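Local coordinates for phosphatidylinositol transfer protein SFH5 (Saccharomyces cerevisiae, PDB 6W32) that binds and transfers phosphatidylinositol, regulates phosphatidylinositol 4,5-bisphosphate homeostasis at the plasma membrane, and binds heme b, at residues M11-F22 and R69-F80. Sequence-based numbering, arbitrary orientation.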
loop_
_atom_site.group_PDB
_atom_site.type_symbol
_atom_site.label_atom_id
_atom_site.label_comp_id
_atom_site.label_asym_id
_atom_site.label_seq_id
_atom_site.Cartn_x
_atom_site.Cartn_y
_atom_site.Cartn_z
ATOM N N MET A 11 -11.948 -17.539 6.250
ATOM C CA MET A 11 -12.424 -16.216 6.650
ATOM C C MET A 11 -13.531 -16.364 7.689
ATOM O O MET A 11 -14.426 -17.224 7.558
ATOM C CB MET A 11 -12.910 -15.394 5.429
ATOM C CG MET A 11 -14.082 -15.987 4.598
ATOM S SD MET A 11 -14.540 -15.099 3.030
ATOM C CE MET A 11 -13.105 -15.395 2.015
ATOM N N LYS A 12 -13.469 -15.500 8.705
ATOM C CA LYS A 12 -14.181 -15.684 9.964
ATOM C C LYS A 12 -15.240 -14.607 10.134
ATOM O O LYS A 12 -14.919 -13.414 10.080
ATOM C CB LYS A 12 -13.190 -15.646 11.149
ATOM C CG LYS A 12 -13.816 -15.675 12.547
ATOM C CD LYS A 12 -13.337 -14.502 13.402
ATOM C CE LYS A 12 -13.911 -13.136 12.957
ATOM N NZ LYS A 12 -13.756 -11.969 13.918
ATOM N N PHE A 13 -16.490 -15.025 10.364
ATOM C CA PHE A 13 -17.578 -14.104 10.672
ATOM C C PHE A 13 -17.954 -14.212 12.149
ATOM O O PHE A 13 -18.108 -15.315 12.681
ATOM C CB PHE A 13 -18.820 -14.385 9.802
ATOM C CG PHE A 13 -18.531 -14.493 8.342
ATOM C CD1 PHE A 13 -18.440 -13.355 7.553
ATOM C CD2 PHE A 13 -18.351 -15.731 7.741
ATOM C CE1 PHE A 13 -18.169 -13.468 6.202
ATOM C CE2 PHE A 13 -18.085 -15.842 6.384
ATOM C CZ PHE A 13 -17.988 -14.725 5.626
ATOM N N ASP A 14 -18.152 -13.066 12.802
ATOM C CA ASP A 14 -18.571 -13.087 14.202
ATOM C C ASP A 14 -19.993 -13.615 14.391
ATOM O O ASP A 14 -20.307 -14.193 15.437
ATOM C CB ASP A 14 -18.457 -11.693 14.812
ATOM C CG ASP A 14 -17.118 -11.470 15.507
ATOM O OD1 ASP A 14 -16.093 -12.004 15.012
ATOM O OD2 ASP A 14 -17.094 -10.779 16.560
ATOM N N ASN A 15 -20.876 -13.412 13.425
ATOM C CA ASN A 15 -22.265 -13.827 13.560
ATOM C C ASN A 15 -22.812 -13.921 12.151
ATOM O O ASN A 15 -22.299 -13.250 11.256
ATOM C CB ASN A 15 -23.050 -12.812 14.383
ATOM C CG ASN A 15 -22.878 -11.425 13.838
ATOM O OD1 ASN A 15 -23.128 -11.200 12.678
ATOM N ND2 ASN A 15 -22.443 -10.499 14.650
ATOM N N ASP A 16 -23.858 -14.749 11.963
ATOM C CA ASP A 16 -24.454 -14.940 10.637
ATOM C C ASP A 16 -24.676 -13.601 9.929
ATOM O O ASP A 16 -24.449 -13.476 8.716
ATOM C CB ASP A 16 -25.790 -15.683 10.726
ATOM C CG ASP A 16 -25.640 -17.211 10.777
ATOM O OD1 ASP A 16 -24.530 -17.759 10.557
ATOM O OD2 ASP A 16 -26.664 -17.881 11.084
ATOM N N SER A 17 -25.091 -12.577 10.670
ATOM C CA SER A 17 -25.502 -11.379 9.964
ATOM C C SER A 17 -24.326 -10.738 9.243
ATOM O O SER A 17 -24.516 -10.116 8.196
ATOM C CB SER A 17 -26.176 -10.390 10.914
ATOM O OG SER A 17 -25.270 -9.397 11.306
ATOM N N GLU A 18 -23.109 -10.899 9.748
ATOM C CA GLU A 18 -21.955 -10.460 8.972
ATOM C C GLU A 18 -21.762 -11.351 7.753
ATOM O O GLU A 18 -21.596 -10.849 6.643
ATOM C CB GLU A 18 -20.690 -10.420 9.834
ATOM C CG GLU A 18 -20.601 -9.186 10.720
ATOM C CD GLU A 18 -19.525 -9.269 11.818
ATOM O OE1 GLU A 18 -19.726 -8.613 12.894
ATOM O OE2 GLU A 18 -18.487 -9.973 11.598
ATOM N N LYS A 19 -21.836 -12.674 7.909
ATOM C CA LYS A 19 -21.724 -13.512 6.716
ATOM C C LYS A 19 -22.883 -13.276 5.744
ATOM O O LYS A 19 -22.787 -13.632 4.567
ATOM C CB LYS A 19 -21.626 -14.998 7.075
ATOM C CG LYS A 19 -22.934 -15.751 6.910
ATOM C CD LYS A 19 -22.771 -17.264 6.897
ATOM C CE LYS A 19 -21.980 -17.692 5.694
ATOM N NZ LYS A 19 -21.922 -19.180 5.582
ATOM N N GLN A 20 -23.962 -12.653 6.183
ATOM C CA GLN A 20 -24.995 -12.326 5.221
ATOM C C GLN A 20 -24.686 -11.043 4.482
ATOM O O GLN A 20 -25.126 -10.885 3.331
ATOM C CB GLN A 20 -26.351 -12.216 5.898
ATOM C CG GLN A 20 -26.765 -13.513 6.561
ATOM C CD GLN A 20 -28.161 -13.446 7.094
ATOM O OE1 GLN A 20 -28.780 -12.368 7.111
ATOM N NE2 GLN A 20 -28.684 -14.602 7.527
ATOM N N VAL A 21 -23.949 -10.109 5.090
ATOM C CA VAL A 21 -23.579 -8.989 4.242
ATOM C C VAL A 21 -22.442 -9.376 3.318
ATOM O O VAL A 21 -22.287 -8.783 2.249
ATOM C CB VAL A 21 -23.209 -7.701 4.982
ATOM C CG1 VAL A 21 -24.167 -7.434 6.060
ATOM C CG2 VAL A 21 -21.833 -7.764 5.450
ATOM N N PHE A 22 -21.659 -10.384 3.650
ATOM C CA PHE A 22 -20.720 -10.847 2.644
ATOM C C PHE A 22 -21.471 -11.492 1.490
ATOM O O PHE A 22 -21.257 -11.146 0.323
ATOM C CB PHE A 22 -19.736 -11.801 3.269
ATOM C CG PHE A 22 -18.786 -12.382 2.322
ATOM C CD1 PHE A 22 -19.055 -13.597 1.724
ATOM C CD2 PHE A 22 -17.590 -11.760 2.077
ATOM C CE1 PHE A 22 -18.166 -14.161 0.872
ATOM C CE2 PHE A 22 -16.688 -12.319 1.224
ATOM C CZ PHE A 22 -16.980 -13.518 0.613
ATOM N N ARG A 69 -11.535 -13.170 -1.060
ATOM C CA ARG A 69 -10.773 -12.620 0.053
ATOM C C ARG A 69 -10.726 -11.106 -0.016
ATOM O O ARG A 69 -10.727 -10.429 1.016
ATOM C CB ARG A 69 -9.357 -13.184 0.108
ATOM C CG ARG A 69 -9.243 -14.665 -0.093
ATOM C CD ARG A 69 -9.781 -15.483 1.052
ATOM N NE ARG A 69 -8.850 -15.544 2.175
ATOM C CZ ARG A 69 -9.149 -15.147 3.417
ATOM N NH1 ARG A 69 -8.238 -15.238 4.402
ATOM N NH2 ARG A 69 -10.367 -14.652 3.670
ATOM N N LEU A 70 -10.678 -10.543 -1.219
ATOM C CA LEU A 70 -10.607 -9.091 -1.294
ATOM C C LEU A 70 -11.926 -8.441 -0.878
ATOM O O LEU A 70 -11.919 -7.396 -0.211
ATOM C CB LEU A 70 -10.166 -8.647 -2.682
ATOM C CG LEU A 70 -8.709 -8.978 -3.023
ATOM C CD1 LEU A 70 -8.468 -8.639 -4.446
ATOM C CD2 LEU A 70 -7.758 -8.195 -2.165
ATOM N N THR A 71 -13.078 -9.033 -1.220
ATOM C CA THR A 71 -14.284 -8.373 -0.727
ATOM C C THR A 71 -14.458 -8.596 0.777
ATOM O O THR A 71 -14.973 -7.702 1.464
ATOM C CB THR A 71 -15.529 -8.779 -1.535
ATOM O OG1 THR A 71 -16.127 -9.948 -0.997
ATOM C CG2 THR A 71 -15.189 -9.074 -2.941
ATOM N N TYR A 72 -13.999 -9.741 1.318
ATOM C CA TYR A 72 -13.903 -9.900 2.778
ATOM C C TYR A 72 -13.101 -8.764 3.402
ATOM O O TYR A 72 -13.556 -8.074 4.328
ATOM C CB TYR A 72 -13.242 -11.234 3.146
ATOM C CG TYR A 72 -13.213 -11.469 4.655
ATOM C CD1 TYR A 72 -14.298 -12.079 5.306
ATOM C CD2 TYR A 72 -12.132 -11.058 5.432
ATOM C CE1 TYR A 72 -14.305 -12.272 6.657
ATOM C CE2 TYR A 72 -12.144 -11.241 6.793
ATOM C CZ TYR A 72 -13.230 -11.854 7.400
ATOM O OH TYR A 72 -13.243 -12.057 8.771
ATOM N N LYS A 73 -12.011 -8.454 2.765
ATOM C CA LYS A 73 -11.117 -7.459 3.234
ATOM C C LYS A 73 -11.852 -6.166 3.297
ATOM O O LYS A 73 -11.602 -5.377 4.145
ATOM C CB LYS A 73 -9.995 -7.357 2.253
ATOM C CG LYS A 73 -8.788 -6.667 2.775
ATOM C CD LYS A 73 -7.681 -6.857 1.794
ATOM C CE LYS A 73 -6.867 -8.049 2.174
ATOM N NZ LYS A 73 -5.973 -7.612 3.244
ATOM N N LEU A 74 -12.735 -5.916 2.364
ATOM C CA LEU A 74 -13.442 -4.641 2.343
ATOM C C LEU A 74 -14.590 -4.594 3.356
ATOM O O LEU A 74 -14.852 -3.529 3.940
ATOM C CB LEU A 74 -13.942 -4.340 0.922
ATOM C CG LEU A 74 -13.081 -3.467 0.009
ATOM C CD1 LEU A 74 -13.514 -3.637 -1.427
ATOM C CD2 LEU A 74 -13.238 -2.049 0.449
ATOM N N CYS A 75 -15.285 -5.710 3.584
ATOM C CA CYS A 75 -16.249 -5.774 4.688
ATOM C C CYS A 75 -15.594 -5.528 6.044
ATOM O O CYS A 75 -16.103 -4.728 6.850
ATOM C CB CYS A 75 -16.934 -7.141 4.701
ATOM S SG CYS A 75 -17.664 -7.675 3.070
ATOM N N LYS A 76 -14.468 -6.226 6.312
ATOM C CA LYS A 76 -13.739 -6.023 7.560
ATOM C C LYS A 76 -13.364 -4.563 7.743
ATOM O O LYS A 76 -13.491 -3.999 8.836
ATOM C CB LYS A 76 -12.497 -6.887 7.554
ATOM C CG LYS A 76 -11.915 -7.165 8.923
ATOM C CD LYS A 76 -10.385 -7.395 8.936
ATOM C CE LYS A 76 -9.804 -7.111 10.345
ATOM N NZ LYS A 76 -10.541 -6.018 11.106
ATOM N N ALA A 77 -12.922 -3.927 6.672
ATOM C CA ALA A 77 -12.537 -2.529 6.746
ATOM C C ALA A 77 -13.694 -1.626 7.165
ATOM O O ALA A 77 -13.488 -0.600 7.819
ATOM C CB ALA A 77 -11.999 -2.101 5.382
ATOM N N TYR A 78 -14.908 -1.951 6.768
ATOM C CA TYR A 78 -16.026 -1.045 6.987
ATOM C C TYR A 78 -17.020 -1.686 7.948
ATOM O O TYR A 78 -18.214 -1.375 7.955
ATOM C CB TYR A 78 -16.637 -0.620 5.637
ATOM C CG TYR A 78 -15.622 0.148 4.814
ATOM C CD1 TYR A 78 -15.322 1.469 5.107
ATOM C CD2 TYR A 78 -14.905 -0.472 3.803
ATOM C CE1 TYR A 78 -14.353 2.169 4.407
ATOM C CE2 TYR A 78 -13.927 0.219 3.077
ATOM C CZ TYR A 78 -13.652 1.543 3.389
ATOM O OH TYR A 78 -12.686 2.247 2.674
ATOM N N GLN A 79 -16.503 -2.599 8.773
ATOM C CA GLN A 79 -17.201 -3.092 9.952
ATOM C C GLN A 79 -18.474 -3.836 9.566
ATOM O O GLN A 79 -19.440 -3.893 10.324
ATOM C CB GLN A 79 -17.480 -1.944 10.936
ATOM C CG GLN A 79 -16.202 -1.472 11.618
ATOM C CD GLN A 79 -16.369 -0.219 12.478
ATOM O OE1 GLN A 79 -17.149 -0.199 13.443
ATOM N NE2 GLN A 79 -15.617 0.838 12.137
ATOM N N PHE A 80 -18.486 -4.398 8.368
ATOM C CA PHE A 80 -19.620 -5.172 7.892
ATOM C C PHE A 80 -20.895 -4.351 7.880
ATOM O O PHE A 80 -21.987 -4.901 8.021
ATOM C CB PHE A 80 -19.812 -6.438 8.724
ATOM C CG PHE A 80 -18.812 -7.501 8.421
ATOM C CD1 PHE A 80 -19.063 -8.436 7.444
ATOM C CD2 PHE A 80 -17.605 -7.544 9.096
ATOM C CE1 PHE A 80 -18.142 -9.408 7.148
ATOM C CE2 PHE A 80 -16.674 -8.520 8.810
ATOM C CZ PHE A 80 -16.941 -9.456 7.837
#
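Phe80 sits between Glu18 and Cys75. Glu18 CB lies over one face of the ring, 3.8 Å from its centroid, and Cys75 CB covers the opposite face. Val21 CG2 meets the ring edge at Phe80 CD1, 3.5 Å away. Beyond CB the extended Glu18 chain runs across the same face, with CG near Phe80 CG and OE2 close to CD2 and CE2; the carboxylate is nearly parallel to the ring. Phe22 has CG anti to the backbone N (chi1 177°), which carries its ring toward helix 64-77. There Phe22 CE2 reaches Thr71 OG1 at 3.3 Å, and the ring edge faces Tyr72 N and Cys75 SG. Tyr72 turns its edge toward the face of Phe13 in an offset edge-to-face pair, with planes 69° apart. Phe13 CD1 also touches Phe80 CE1. Met11 CB covers one face of Tyr72, and Met11 SD adds an oblique Met-aromatic contact. The Arg69 side chain curls back so that NH2 lies near Met11 CB and CE, and Met11 CB meets the guanidinium obliquely.

At the polar edge Tyr72 OH donates to Lys12 O at 2.5 Å, tying the loop before helix 16-36 to helix 64-77. Lys12 NZ forms a salt bridge with Asp14 OD1 (2.6 Å). Asn15 is the N-cap of helix 16-36; its OD1 takes Glu18 N nearly end-on to the C=O, a capping bond, and Ser17 OG from above the carbonyl plane.

A Schellman motif with Gln79 as C-prime residue ends helix 64-77, and Phe80 follows directly. The axes of segments 16-22 and 69-77 come within 10.6 Å at their closest, and their N-to-C directions differ by 126°. Thr71 also touches Leu25 and Ile29 farther along helix 16-36. Leu74 and Tyr78 pack on helix 82-98. The contact joins the start of helix 16-36 to the end of helix 64-77, away from the heme site.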